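RabGAP/TBC protein (Chlamydomonas reinhardtii, PDB 4P17) probably acts as a GTPase-activating protein for Rab GTPases in the flagellum, through an all-helical TBC domain. Local coordinates at residues P42-Y47 with N74-E79; L266-I271 with N291-M296; N93-M98 with L138-V143; H117-H122 with V158-V163; Q219-D224 with G283-R288. One frame throughout, in Å; residues are numbered along the deposited sequence. Where two conformers were deposited one is given.

Overall arrangement
All five contacts join helices, or a helix and a loop, of an all-helical chain, and none has a hydrogen bond across its segments. Interactions 2 and 4 are the most buried, centred about 15 and 12 Å from the chain's centre; interactions 1, 3 and 5 lie farther out and are partly buried. Interactions 2 and 5 share helix 282-294 and sit about 15 Å apart, centre to centre. Interactions 3 and 4 touch through L138 and V158. Chemistry varies: indole edges in interaction 1, methionine chains in interaction 2, an alanine at a near-perpendicular crossing in interaction 3, and methyls over aromatic faces in interactions 4 and 5.

Interaction 1: residues P42-Y47 with N74-E79; sequences PLWQHY and NWVWME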
# COMPACT_ATOMS: atom_id res chain seq x y z
N PRO A 42 -7.27 -13.64 -19.14
CA PRO A 42 -7.11 -13.52 -20.60
C PRO A 42 -7.09 -12.08 -21.12
O PRO A 42 -6.46 -11.79 -22.16
CB PRO A 42 -8.34 -14.28 -21.14
CG PRO A 42 -8.70 -15.24 -20.05
CD PRO A 42 -8.38 -14.52 -18.76
N LEU A 43 -7.79 -11.19 -20.42
CA LEU A 43 -7.83 -9.77 -20.74
C LEU A 43 -6.45 -9.13 -20.54
O LEU A 43 -5.93 -8.45 -21.43
CB LEU A 43 -8.87 -9.07 -19.87
CG LEU A 43 -10.34 -9.34 -20.18
CD1 LEU A 43 -10.66 -10.79 -20.33
CD2 LEU A 43 -11.19 -8.74 -19.09
N TRP A 44 -5.86 -9.34 -19.37
CA TRP A 44 -4.50 -8.89 -19.10
C TRP A 44 -3.46 -9.58 -20.00
O TRP A 44 -2.51 -8.94 -20.44
CB TRP A 44 -4.12 -9.14 -17.63
CG TRP A 44 -4.76 -8.15 -16.73
CD1 TRP A 44 -5.89 -8.34 -16.00
CD2 TRP A 44 -4.35 -6.81 -16.51
NE1 TRP A 44 -6.19 -7.20 -15.30
CE2 TRP A 44 -5.27 -6.23 -15.60
CE3 TRP A 44 -3.29 -6.03 -16.98
CZ2 TRP A 44 -5.17 -4.93 -15.15
CZ3 TRP A 44 -3.18 -4.71 -16.52
CH2 TRP A 44 -4.10 -4.18 -15.60
N GLN A 45 -3.62 -10.86 -20.27
CA GLN A 45 -2.64 -11.52 -21.15
C GLN A 45 -2.58 -10.83 -22.52
O GLN A 45 -1.50 -10.71 -23.12
CB GLN A 45 -2.95 -12.99 -21.33
CG GLN A 45 -1.89 -13.74 -22.14
CD GLN A 45 -0.61 -14.02 -21.39
OE1 GLN A 45 0.41 -14.39 -22.01
NE2 GLN A 45 -0.64 -13.91 -20.07
N HIS A 46 -3.73 -10.37 -23.00
CA HIS A 46 -3.80 -9.73 -24.30
C HIS A 46 -2.91 -8.51 -24.31
O HIS A 46 -2.19 -8.24 -25.28
CB HIS A 46 -5.26 -9.33 -24.64
CG HIS A 46 -5.38 -8.47 -25.86
ND1 HIS A 46 -5.16 -8.96 -27.13
CD2 HIS A 46 -5.71 -7.16 -26.02
CE1 HIS A 46 -5.31 -7.99 -28.01
NE2 HIS A 46 -5.64 -6.89 -27.36
N TYR A 47 -2.96 -7.77 -23.22
CA TYR A 47 -2.22 -6.53 -23.15
C TYR A 47 -0.72 -6.74 -22.95
O TYR A 47 0.08 -6.12 -23.67
CB TYR A 47 -2.84 -5.67 -22.07
CG TYR A 47 -4.16 -5.11 -22.59
CD1 TYR A 47 -4.17 -4.16 -23.60
CD2 TYR A 47 -5.37 -5.53 -22.08
CE1 TYR A 47 -5.35 -3.64 -24.09
CE2 TYR A 47 -6.57 -5.02 -22.57
CZ TYR A 47 -6.54 -4.08 -23.58
OH TYR A 47 -7.71 -3.54 -24.08
N ASN A 74 4.80 -5.45 -11.52
CA ASN A 74 6.01 -4.70 -11.88
C ASN A 74 5.71 -3.95 -13.18
O ASN A 74 5.88 -2.76 -13.23
CB ASN A 74 7.22 -5.64 -12.00
CG ASN A 74 8.55 -4.89 -12.09
OD1 ASN A 74 8.61 -3.78 -12.58
ND2 ASN A 74 9.63 -5.52 -11.65
N TRP A 75 5.21 -4.65 -14.18
CA TRP A 75 4.90 -4.05 -15.49
C TRP A 75 3.95 -2.85 -15.37
O TRP A 75 4.21 -1.74 -15.86
CB TRP A 75 4.30 -5.12 -16.43
CG TRP A 75 4.02 -4.64 -17.81
CD1 TRP A 75 4.90 -4.06 -18.67
CD2 TRP A 75 2.75 -4.70 -18.50
NE1 TRP A 75 4.27 -3.76 -19.86
CE2 TRP A 75 2.95 -4.13 -19.78
CE3 TRP A 75 1.50 -5.18 -18.17
CZ2 TRP A 75 1.93 -4.04 -20.71
CZ3 TRP A 75 0.48 -5.07 -19.08
CH2 TRP A 75 0.70 -4.52 -20.34
N VAL A 76 2.81 -3.08 -14.73
CA VAL A 76 1.78 -2.05 -14.64
C VAL A 76 2.14 -0.93 -13.66
O VAL A 76 1.95 0.23 -13.97
CB VAL A 76 0.44 -2.66 -14.20
CG1 VAL A 76 -0.63 -1.60 -14.09
CG2 VAL A 76 0.02 -3.76 -15.18
N TRP A 77 2.59 -1.28 -12.46
CA TRP A 77 2.90 -0.24 -11.49
C TRP A 77 3.96 0.71 -11.96
O TRP A 77 3.87 1.90 -11.74
CB TRP A 77 3.38 -0.83 -10.19
CG TRP A 77 2.34 -1.48 -9.38
CD1 TRP A 77 1.01 -1.61 -9.67
CD2 TRP A 77 2.54 -2.11 -8.11
NE1 TRP A 77 0.37 -2.30 -8.66
CE2 TRP A 77 1.29 -2.62 -7.70
CE3 TRP A 77 3.65 -2.33 -7.30
CZ2 TRP A 77 1.13 -3.30 -6.49
CZ3 TRP A 77 3.49 -3.01 -6.11
CH2 TRP A 77 2.23 -3.48 -5.71
N MET A 78 5.01 0.16 -12.55
CA MET A 78 6.16 0.98 -12.93
C MET A 78 5.77 1.96 -14.04
O MET A 78 6.28 3.07 -14.09
CB MET A 78 7.32 0.12 -13.37
CG MET A 78 7.97 -0.72 -12.26
SD MET A 78 8.70 0.20 -10.89
CE MET A 78 10.09 0.98 -11.70
N GLU A 79 4.83 1.56 -14.89
CA GLU A 79 4.33 2.47 -15.92
C GLU A 79 3.27 3.46 -15.40
O GLU A 79 3.43 4.68 -15.53
CB GLU A 79 3.73 1.65 -17.08
CG GLU A 79 3.16 2.49 -18.23
CD GLU A 79 4.22 3.30 -18.94
OE1 GLU A 79 5.42 3.03 -18.74
OE2 GLU A 79 3.84 4.23 -19.69
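The indoles of W44 and W75 meet by their edges: W44 CE3 lies near the plane of the W75 ring and W75 CZ3 near that of W44, 4.4 Å apart, so neither indole stacks on the other. V76 CG2 approaches W44 obliquely, 3.6 Å from W44 CZ3, and the two side chains cross at about a right angle. The Y47 ring plays a different part: H46 CD2 lies 3.9 Å above the plane of the Y47 ring, over its centre, and only the base of the tyrosine reaches across, Y47 CB standing 4.1 Å from W75 CH2. The same W75 CH2 comes closer to the main chain, at 3.7 Å from Y47 C. W75 gets there because its CG is anti to the backbone N (chi1 -177°), which extends the indole toward helix 27-50. The evidence for a wide crossing is the axis separation of 12.8 Å at 66°: the wide separation is spanned by the indoles of W44 and W75. M63 of helix 57-65 touches both W44 and Y47, and P69 also touches W44; W75 NE1 makes a weak hydrogen bond to D51 OD1. Across the two segments no polar pair forms, which implies that helix 27-50 is joined to helix 73-80 here by dispersion and the burial of apolar surface.

Interaction 2: residues L266-I271 with N291-M296; sequences LAMLKI and NAAATM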
# COMPACT_ATOMS: atom_id res chain seq x y z
N LEU A 266 -12.45 4.56 4.33
CA LEU A 266 -13.89 4.63 4.59
C LEU A 266 -14.51 3.26 4.40
O LEU A 266 -15.36 2.84 5.19
CB LEU A 266 -14.59 5.64 3.66
CG LEU A 266 -16.09 5.70 3.98
CD1 LEU A 266 -16.30 6.40 5.33
CD2 LEU A 266 -16.85 6.34 2.90
N ALA A 267 -14.08 2.55 3.35
CA ALA A 267 -14.63 1.23 3.06
C ALA A 267 -14.37 0.28 4.23
O ALA A 267 -15.22 -0.51 4.60
CB ALA A 267 -14.05 0.66 1.77
N MET A 268 -13.18 0.35 4.83
CA MET A 268 -12.89 -0.46 6.01
C MET A 268 -13.84 -0.17 7.14
O MET A 268 -14.27 -1.08 7.84
CB MET A 268 -11.47 -0.20 6.49
CG MET A 268 -10.44 -0.74 5.58
SD MET A 268 -10.31 -2.52 5.62
CE MET A 268 -9.99 -2.86 7.35
N LEU A 269 -14.15 1.11 7.35
CA LEU A 269 -15.05 1.49 8.42
C LEU A 269 -16.48 1.06 8.11
O LEU A 269 -17.22 0.69 9.03
CB LEU A 269 -14.97 2.98 8.66
CG LEU A 269 -13.57 3.48 9.08
CD1 LEU A 269 -13.51 4.99 9.30
CD2 LEU A 269 -13.09 2.76 10.34
N LYS A 270 -16.88 1.12 6.84
CA LYS A 270 -18.21 0.68 6.45
C LYS A 270 -18.37 -0.81 6.71
O LYS A 270 -19.38 -1.28 7.25
CB LYS A 270 -18.45 0.99 4.97
CG LYS A 270 -19.83 0.72 4.47
CD LYS A 270 -20.06 1.49 3.18
CE LYS A 270 -20.74 0.64 2.12
NZ LYS A 270 -21.94 -0.09 2.61
N ILE A 271 -17.36 -1.56 6.31
CA ILE A 271 -17.42 -3.02 6.34
C ILE A 271 -17.47 -3.53 7.79
O ILE A 271 -18.18 -4.49 8.11
CB ILE A 271 -16.18 -3.58 5.56
CG1 ILE A 271 -16.40 -3.40 4.06
CG2 ILE A 271 -15.93 -5.03 5.87
CD1 ILE A 271 -15.16 -3.70 3.18
N ASN A 291 -7.26 -5.72 14.74
CA ASN A 291 -7.37 -7.15 14.55
C ASN A 291 -8.22 -7.47 13.34
O ASN A 291 -7.90 -8.38 12.57
CB ASN A 291 -7.96 -7.80 15.79
CG ASN A 291 -7.14 -7.52 17.04
OD1 ASN A 291 -5.97 -7.11 16.96
ND2 ASN A 291 -7.74 -7.74 18.20
N ALA A 292 -9.28 -6.70 13.16
CA ALA A 292 -10.18 -6.88 12.04
C ALA A 292 -9.44 -6.57 10.76
O ALA A 292 -9.53 -7.29 9.78
CB ALA A 292 -11.38 -5.98 12.16
N ALA A 293 -8.70 -5.48 10.78
CA ALA A 293 -8.04 -5.06 9.57
C ALA A 293 -6.99 -6.09 9.18
O ALA A 293 -6.81 -6.37 8.00
CB ALA A 293 -7.43 -3.70 9.74
N ALA A 294 -6.32 -6.67 10.17
CA ALA A 294 -5.26 -7.63 9.88
C ALA A 294 -5.78 -8.92 9.24
O ALA A 294 -5.00 -9.71 8.69
CB ALA A 294 -4.47 -7.93 11.17
N THR A 295 -7.09 -9.17 9.30
CA THR A 295 -7.62 -10.37 8.66
C THR A 295 -8.59 -10.03 7.53
O THR A 295 -9.48 -10.80 7.16
CB THR A 295 -8.26 -11.30 9.68
OG1 THR A 295 -9.31 -10.61 10.35
CG2 THR A 295 -7.21 -11.74 10.69
N MET A 296 -8.38 -8.85 6.96
CA MET A 296 -9.21 -8.40 5.86
C MET A 296 -8.73 -9.08 4.56
O MET A 296 -8.02 -8.48 3.75
CB MET A 296 -9.18 -6.88 5.77
CG MET A 296 -10.42 -6.26 5.12
SD MET A 296 -10.81 -6.89 3.46
CE MET A 296 -12.57 -6.61 3.40
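M268 meets A293 and M296 in the tight part of this contact. Its terminal methyl CE lies 3.6 Å from A293 CB, and is almost as near to the alanine's CA, which fits a thioether end resting against a small residue. One atom back, M268 SD is 3.8 Å from M296 CG, the two methionine chains sliding past each other in opposite directions. Bends at both chi2 (-73°) and chi3 (-57°) curl M268 and bring its end across to A293. All three residues are buried, and L302 and W232 also touch M268. The looser side is carried by I271, which is partly exposed: I271 CD1 reaches M296 CE at 3.9 Å, the side chains crossing at about a right angle. M296 follows the last turn of its helix, where M296 N bonds to A293 O at 3.1 Å, and its own carbonyl is bonded by T245 OG1. The arrangement belongs to the all-helical TBC fold: helix 259-271 packs here on the last turn of helix 282-294 and on the loop residue M296 that follows it.

Interaction 3: residues N93-M98 with L138-V143; sequences NYYSIM and LQAYSV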
# COMPACT_ATOMS: atom_id res chain seq x y z
N ASN A 93 23.24 4.51 -14.44
CA ASN A 93 24.01 4.13 -13.26
C ASN A 93 23.56 4.92 -12.04
O ASN A 93 24.22 4.88 -11.00
CB ASN A 93 25.51 4.35 -13.49
CG ASN A 93 25.86 5.80 -13.68
OD1 ASN A 93 24.99 6.63 -13.95
ND2 ASN A 93 27.16 6.12 -13.55
N TYR A 94 22.45 5.64 -12.16
CA TYR A 94 22.04 6.59 -11.13
C TYR A 94 21.71 5.90 -9.81
O TYR A 94 22.19 6.32 -8.76
CB TYR A 94 20.83 7.42 -11.60
CG TYR A 94 20.40 8.49 -10.62
CD1 TYR A 94 21.02 9.73 -10.60
CD2 TYR A 94 19.37 8.25 -9.72
CE1 TYR A 94 20.62 10.71 -9.70
CE2 TYR A 94 18.96 9.21 -8.83
CZ TYR A 94 19.59 10.44 -8.82
OH TYR A 94 19.16 11.38 -7.95
N TYR A 95 20.91 4.84 -9.85
CA TYR A 95 20.56 4.16 -8.61
C TYR A 95 21.83 3.68 -7.90
O TYR A 95 22.02 3.90 -6.71
CB TYR A 95 19.58 2.99 -8.88
CG TYR A 95 19.37 2.14 -7.66
CD1 TYR A 95 18.74 2.65 -6.52
CD2 TYR A 95 19.84 0.82 -7.62
CE1 TYR A 95 18.59 1.86 -5.37
CE2 TYR A 95 19.69 0.03 -6.48
CZ TYR A 95 19.05 0.56 -5.37
OH TYR A 95 18.90 -0.21 -4.25
N SER A 96 22.74 3.06 -8.64
CA SER A 96 23.96 2.52 -8.04
C SER A 96 24.80 3.64 -7.40
O SER A 96 25.44 3.41 -6.37
CB SER A 96 24.78 1.77 -9.09
OG SER A 96 25.40 2.66 -9.99
N ILE A 97 24.78 4.83 -8.00
CA ILE A 97 25.48 5.99 -7.43
C ILE A 97 24.80 6.39 -6.12
O ILE A 97 25.47 6.67 -5.13
CB ILE A 97 25.50 7.20 -8.38
CG1 ILE A 97 26.44 6.94 -9.56
CG2 ILE A 97 25.98 8.46 -7.66
CD1 ILE A 97 26.27 7.88 -10.72
N MET A 98 23.47 6.41 -6.12
CA MET A 98 22.72 6.66 -4.89
C MET A 98 22.91 5.58 -3.78
O MET A 98 22.97 5.90 -2.60
CB MET A 98 21.24 6.81 -5.26
CG MET A 98 20.94 8.01 -6.16
SD MET A 98 21.37 9.58 -5.38
CE MET A 98 22.82 10.01 -6.35
N LEU A 138 16.45 2.11 0.81
CA LEU A 138 16.05 3.22 1.65
C LEU A 138 17.20 4.17 1.83
O LEU A 138 17.02 5.37 1.77
CB LEU A 138 15.56 2.75 3.00
CG LEU A 138 14.19 2.06 2.98
CD1 LEU A 138 13.98 1.17 4.20
CD2 LEU A 138 13.10 3.09 2.94
N GLN A 139 18.41 3.64 1.98
CA GLN A 139 19.55 4.52 2.16
C GLN A 139 19.76 5.34 0.85
O GLN A 139 20.02 6.54 0.88
CB GLN A 139 20.79 3.71 2.56
CG GLN A 139 21.54 3.08 1.39
CD GLN A 139 22.60 2.07 1.82
OE1 GLN A 139 22.51 1.46 2.90
NE2 GLN A 139 23.60 1.88 0.97
N ALA A 140 19.59 4.67 -0.29
CA ALA A 140 19.67 5.31 -1.60
C ALA A 140 18.65 6.42 -1.70
O ALA A 140 18.95 7.54 -2.13
CB ALA A 140 19.44 4.28 -2.71
N TYR A 141 17.41 6.13 -1.31
CA TYR A 141 16.38 7.14 -1.47
C TYR A 141 16.65 8.34 -0.55
O TYR A 141 16.41 9.49 -0.95
CB TYR A 141 14.98 6.56 -1.20
CG TYR A 141 13.96 7.55 -1.71
CD1 TYR A 141 13.72 7.67 -3.06
CD2 TYR A 141 13.32 8.42 -0.84
CE1 TYR A 141 12.83 8.63 -3.53
CE2 TYR A 141 12.44 9.38 -1.31
CZ TYR A 141 12.21 9.47 -2.64
OH TYR A 141 11.35 10.42 -3.11
N SER A 142 17.21 8.07 0.62
CA SER A 142 17.42 9.10 1.65
C SER A 142 18.44 10.17 1.25
O SER A 142 18.37 11.31 1.73
CB SER A 142 17.86 8.43 2.96
OG SER A 142 19.23 8.09 2.92
N VAL A 143 19.38 9.79 0.40
CA VAL A 143 20.33 10.74 -0.18
C VAL A 143 19.82 11.32 -1.50
O VAL A 143 20.15 12.46 -1.84
CB VAL A 143 21.72 10.09 -0.39
CG1 VAL A 143 22.30 9.67 0.97
CG2 VAL A 143 21.65 8.90 -1.35
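A140 sits in the first shell against both Y95 and M98. A140 CB lies obliquely to the Y95 ring, 3.7 Å from Y95 CE1, while M98 CB is 4.0 Å from the same methyl. The M98 carbonyl also takes part: M98 O stands 3.5 Å from A140 CA in a CA-H...O contact with an angle of 157° at the hydrogen, and equally 3.5 Å from V143 CG2. Farther along, the M98 and V143 side chains slide past each other in opposite directions, M98 SD 4.1 Å from V143 CG2. These distances fit a close crossing, with helix axes 9.1 Å apart at 93° and an alanine at the point of nearest backbone approach. Y95 owes its position to CG lying anti to the backbone N (chi1 171°), which sends the ring across to helix 128-144. In the next shell, Q139 NE2 bonds to V99 O and Y94 OH to H144 ND1, two polar ties from the segments to residues just past their ends. F173 of helix 169-183 meets the Y95 ring. The chemistry is therefore mixed: aromatic, methyl and thioether contacts make up the side-chain part, and the CA-H...O contact may add a small electrostatic contribution at the M98 carbonyl.

Interaction 4: residues H117-H122 with V158-V163; sequences HTFPDH and VGLMLV
F119 and H122 project from a loop of the all-helical TBC domain onto helix 153-164, meeting G159, L160 and V163. The F119 ring comes at the helix obliquely: F119 CE1 is 4.0 Å from L160 CD1, with the phenylalanine and leucine side chains crossing at about a right angle. F119 itself has a left-handed backbone conformation (phi 31°, psi 60°), and its side chain is directed toward the helix. H122 and V163 approach from opposite directions, and in the V163 conformer described, one of two, CG2 lies over a face of the imidazole. That CH-pi contact measures 4.1 Å from V163 CG2 to the centroid of the H122 ring, 29° off the ring normal; since V163 has a second conformer, this contact is less certain than those of F119. Both imidazole nitrogens are tied outside the segments, NE2 to Y16 O and ND1 to L125 N, which fixes the rotation of the ring and is consistent with a proton on NE2. R131 NH2 of helix 128-144 bonds to the carbonyls of T118 and F119. Because G159 carries no side chain, the phenylalanine ring can rest directly on the helix backbone, with F119 CE2 3.6 Å from G159 CA.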
# COMPACT_ATOMS: atom_id res chain seq x y z
N HIS A 117 12.32 -4.85 13.92
CA HIS A 117 10.96 -5.20 14.37
C HIS A 117 9.91 -5.19 13.26
O HIS A 117 8.73 -5.53 13.48
CB HIS A 117 10.55 -4.29 15.56
CG HIS A 117 10.73 -2.83 15.32
ND1 HIS A 117 11.87 -2.15 15.67
CD2 HIS A 117 9.87 -1.90 14.82
CE1 HIS A 117 11.73 -0.87 15.37
NE2 HIS A 117 10.52 -0.69 14.86
N THR A 118 10.33 -4.85 12.05
CA THR A 118 9.48 -5.04 10.88
C THR A 118 9.69 -6.45 10.32
O THR A 118 10.71 -7.08 10.60
CB THR A 118 9.78 -4.02 9.79
OG1 THR A 118 11.16 -4.11 9.45
CG2 THR A 118 9.47 -2.59 10.26
N PHE A 119 8.73 -6.94 9.53
CA PHE A 119 8.78 -8.28 8.92
C PHE A 119 9.50 -9.34 9.72
O PHE A 119 10.49 -9.92 9.27
CB PHE A 119 9.43 -8.20 7.55
CG PHE A 119 8.72 -7.29 6.65
CD1 PHE A 119 7.40 -7.53 6.36
CD2 PHE A 119 9.34 -6.17 6.14
CE1 PHE A 119 6.71 -6.70 5.56
CE2 PHE A 119 8.63 -5.31 5.32
CZ PHE A 119 7.30 -5.60 5.03
N PRO A 120 9.01 -9.61 10.93
CA PRO A 120 9.65 -10.68 11.68
C PRO A 120 9.55 -12.03 10.95
O PRO A 120 10.49 -12.82 11.02
CB PRO A 120 8.87 -10.71 12.99
CG PRO A 120 7.50 -10.20 12.62
CD PRO A 120 7.75 -9.16 11.55
N ASP A 121 8.46 -12.27 10.23
CA ASP A 121 8.19 -13.62 9.80
C ASP A 121 8.33 -13.89 8.30
O ASP A 121 8.27 -15.04 7.89
CB ASP A 121 6.77 -14.02 10.25
N HIS A 122 8.52 -12.86 7.48
CA HIS A 122 8.66 -13.11 6.05
C HIS A 122 9.98 -13.82 5.80
O HIS A 122 11.01 -13.32 6.20
CB HIS A 122 8.58 -11.81 5.21
CG HIS A 122 8.48 -12.07 3.74
ND1 HIS A 122 9.58 -12.21 2.93
CD2 HIS A 122 7.40 -12.32 2.96
CE1 HIS A 122 9.18 -12.47 1.69
NE2 HIS A 122 7.86 -12.55 1.69
N VAL A 158 8.68 -0.16 1.43
CA VAL A 158 9.66 -0.65 0.50
C VAL A 158 9.79 -2.16 0.61
O VAL A 158 10.08 -2.84 -0.38
CB VAL A 158 11.02 0.03 0.73
CG1 VAL A 158 12.14 -0.74 -0.02
CG2 VAL A 158 10.94 1.44 0.29
N GLY A 159 9.54 -2.69 1.81
CA GLY A 159 9.56 -4.12 2.02
C GLY A 159 8.50 -4.79 1.16
O GLY A 159 8.76 -5.77 0.49
N LEU A 160 7.29 -4.24 1.16
CA LEU A 160 6.26 -4.84 0.34
C LEU A 160 6.51 -4.55 -1.12
O LEU A 160 6.19 -5.37 -1.96
CB LEU A 160 4.86 -4.36 0.76
CG LEU A 160 3.88 -5.44 1.20
CD1 LEU A 160 4.43 -6.32 2.29
CD2 LEU A 160 2.60 -4.75 1.70
N MET A 161 7.09 -3.39 -1.44
CA MET A 161 7.45 -3.14 -2.82
C MET A 161 8.45 -4.18 -3.32
O MET A 161 8.28 -4.74 -4.41
CB MET A 161 8.03 -1.74 -2.99
CG MET A 161 7.02 -0.63 -2.93
SD MET A 161 7.96 0.88 -3.26
CE MET A 161 6.64 2.11 -3.15
N LEU A 162 9.48 -4.45 -2.51
CA LEU A 162 10.47 -5.47 -2.90
C LEU A 162 9.81 -6.82 -3.19
O LEU A 162 10.08 -7.45 -4.20
CB LEU A 162 11.54 -5.60 -1.82
CG LEU A 162 12.58 -4.48 -1.75
CD1 LEU A 162 13.44 -4.64 -0.50
CD2 LEU A 162 13.45 -4.41 -3.01
N VAL A 163 8.90 -7.25 -2.33
CA VAL A 163 8.28 -8.55 -2.51
C VAL A 163 7.36 -8.56 -3.74
O VAL A 163 7.35 -9.54 -4.49
CB VAL A 163 7.51 -8.98 -1.24
CG1 VAL A 163 6.77 -10.24 -1.49
CG2 VAL A 163 8.48 -9.19 -0.06

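Interaction 5: residues Q219-D224 with G283-R288; sequences QAIDFD and GELLMR
A Schellman motif at D222 follows helix 212-221, and the residues on either side of it, I221 and F223, both reach L285 of helix 282-294. The motif is identified by the positive phi of D222 (61°) and bonds back into the last turn, among them D222 N to Q219 O at 3.1 Å. I221 and F223, one before and one after D222, both direct their side chains toward helix 282-294. L285 divides its two methyls between them: L285 CD1 lies 3.7 Å from I221 CD1, while L285 CD2 sits over the centre of the F223 ring. The latter is a CH-pi contact, with L285 CD2 3.8 Å from the centroid of the F223 ring and only 11° off the ring normal, so the methyl sits almost directly above the ring centre. The same ring is met at its edge by L286, whose CB is 4.2 Å from F223 CE1. F223 holds its ring out toward the helix through a CG anti to the backbone N (chi1 179°). Each of the three side-chain pairs crosses at about a right angle. Around the contact, F218 of helix 212-221 meets both the F223 ring and L285. L228 of helix 226-234 touches F223 and L286, so the joint lies where helices 212-221, 226-234 and 282-294 come together.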
# COMPACT_ATOMS: atom_id res chain seq x y z
N GLN A 219 -17.91 9.88 18.60
CA GLN A 219 -18.06 11.01 19.53
C GLN A 219 -18.34 10.55 20.95
O GLN A 219 -17.68 11.01 21.89
CB GLN A 219 -19.18 11.93 19.09
N ALA A 220 -19.32 9.67 21.12
CA ALA A 220 -19.67 9.18 22.46
C ALA A 220 -18.49 8.55 23.20
O ALA A 220 -18.40 8.68 24.44
CB ALA A 220 -20.80 8.19 22.37
N ILE A 221 -17.61 7.84 22.49
CA ILE A 221 -16.51 7.15 23.18
C ILE A 221 -15.21 7.94 23.06
O ILE A 221 -14.18 7.51 23.57
CB ILE A 221 -16.29 5.70 22.67
CG1 ILE A 221 -15.75 5.67 21.23
CG2 ILE A 221 -17.60 4.88 22.80
CD1 ILE A 221 -15.40 4.28 20.74
N ASP A 222 -15.29 9.10 22.43
CA ASP A 222 -14.15 9.99 22.24
C ASP A 222 -13.06 9.30 21.42
O ASP A 222 -11.89 9.43 21.73
CB ASP A 222 -13.57 10.47 23.58
CG ASP A 222 -14.53 11.37 24.36
OD1 ASP A 222 -15.38 12.04 23.74
OD2 ASP A 222 -14.43 11.40 25.61
N PHE A 223 -13.47 8.55 20.40
CA PHE A 223 -12.50 7.86 19.55
C PHE A 223 -12.03 8.78 18.44
O PHE A 223 -12.84 9.36 17.73
CB PHE A 223 -13.07 6.59 18.95
CG PHE A 223 -12.10 5.88 18.06
CD1 PHE A 223 -11.04 5.19 18.58
CD2 PHE A 223 -12.24 5.94 16.69
CE1 PHE A 223 -10.13 4.56 17.75
CE2 PHE A 223 -11.35 5.32 15.88
CZ PHE A 223 -10.29 4.64 16.41
N ASP A 224 -10.71 8.92 18.33
CA ASP A 224 -10.05 9.75 17.32
C ASP A 224 -9.64 8.87 16.16
O ASP A 224 -8.77 8.02 16.34
CB ASP A 224 -8.82 10.42 17.94
CG ASP A 224 -8.16 11.43 17.03
OD1 ASP A 224 -8.77 11.84 16.01
OD2 ASP A 224 -7.02 11.83 17.35
N GLY A 283 -9.96 2.76 23.42
CA GLY A 283 -8.82 1.86 23.30
C GLY A 283 -9.23 0.49 22.79
O GLY A 283 -8.55 -0.07 21.92
N GLU A 284 -10.34 -0.05 23.29
CA GLU A 284 -10.78 -1.37 22.87
C GLU A 284 -11.12 -1.39 21.39
O GLU A 284 -10.85 -2.38 20.69
CB GLU A 284 -12.00 -1.80 23.68
CG GLU A 284 -12.61 -3.13 23.26
CD GLU A 284 -11.79 -4.32 23.68
OE1 GLU A 284 -10.64 -4.12 24.13
OE2 GLU A 284 -12.31 -5.45 23.58
N LEU A 285 -11.74 -0.32 20.92
CA LEU A 285 -12.18 -0.25 19.55
C LEU A 285 -10.98 -0.26 18.63
O LEU A 285 -10.99 -0.92 17.60
CB LEU A 285 -13.04 0.99 19.32
CG LEU A 285 -13.67 1.10 17.92
CD1 LEU A 285 -15.03 1.78 18.00
CD2 LEU A 285 -12.75 1.85 16.96
N LEU A 286 -9.96 0.48 19.02
CA LEU A 286 -8.69 0.49 18.28
C LEU A 286 -8.11 -0.91 18.12
O LEU A 286 -7.84 -1.36 17.00
CB LEU A 286 -7.71 1.40 18.99
CG LEU A 286 -6.32 1.54 18.41
CD1 LEU A 286 -6.39 2.34 17.08
CD2 LEU A 286 -5.43 2.21 19.42
N MET A 287 -7.90 -1.60 19.25
CA MET A 287 -7.38 -2.98 19.19
C MET A 287 -8.25 -3.91 18.34
O MET A 287 -7.76 -4.67 17.52
CB MET A 287 -7.23 -3.56 20.60
N ARG A 288 -9.57 -3.87 18.54
CA ARG A 288 -10.47 -4.73 17.79
C ARG A 288 -10.46 -4.44 16.28
O ARG A 288 -10.46 -5.34 15.48
CB ARG A 288 -11.89 -4.59 18.33
CG ARG A 288 -12.12 -5.35 19.62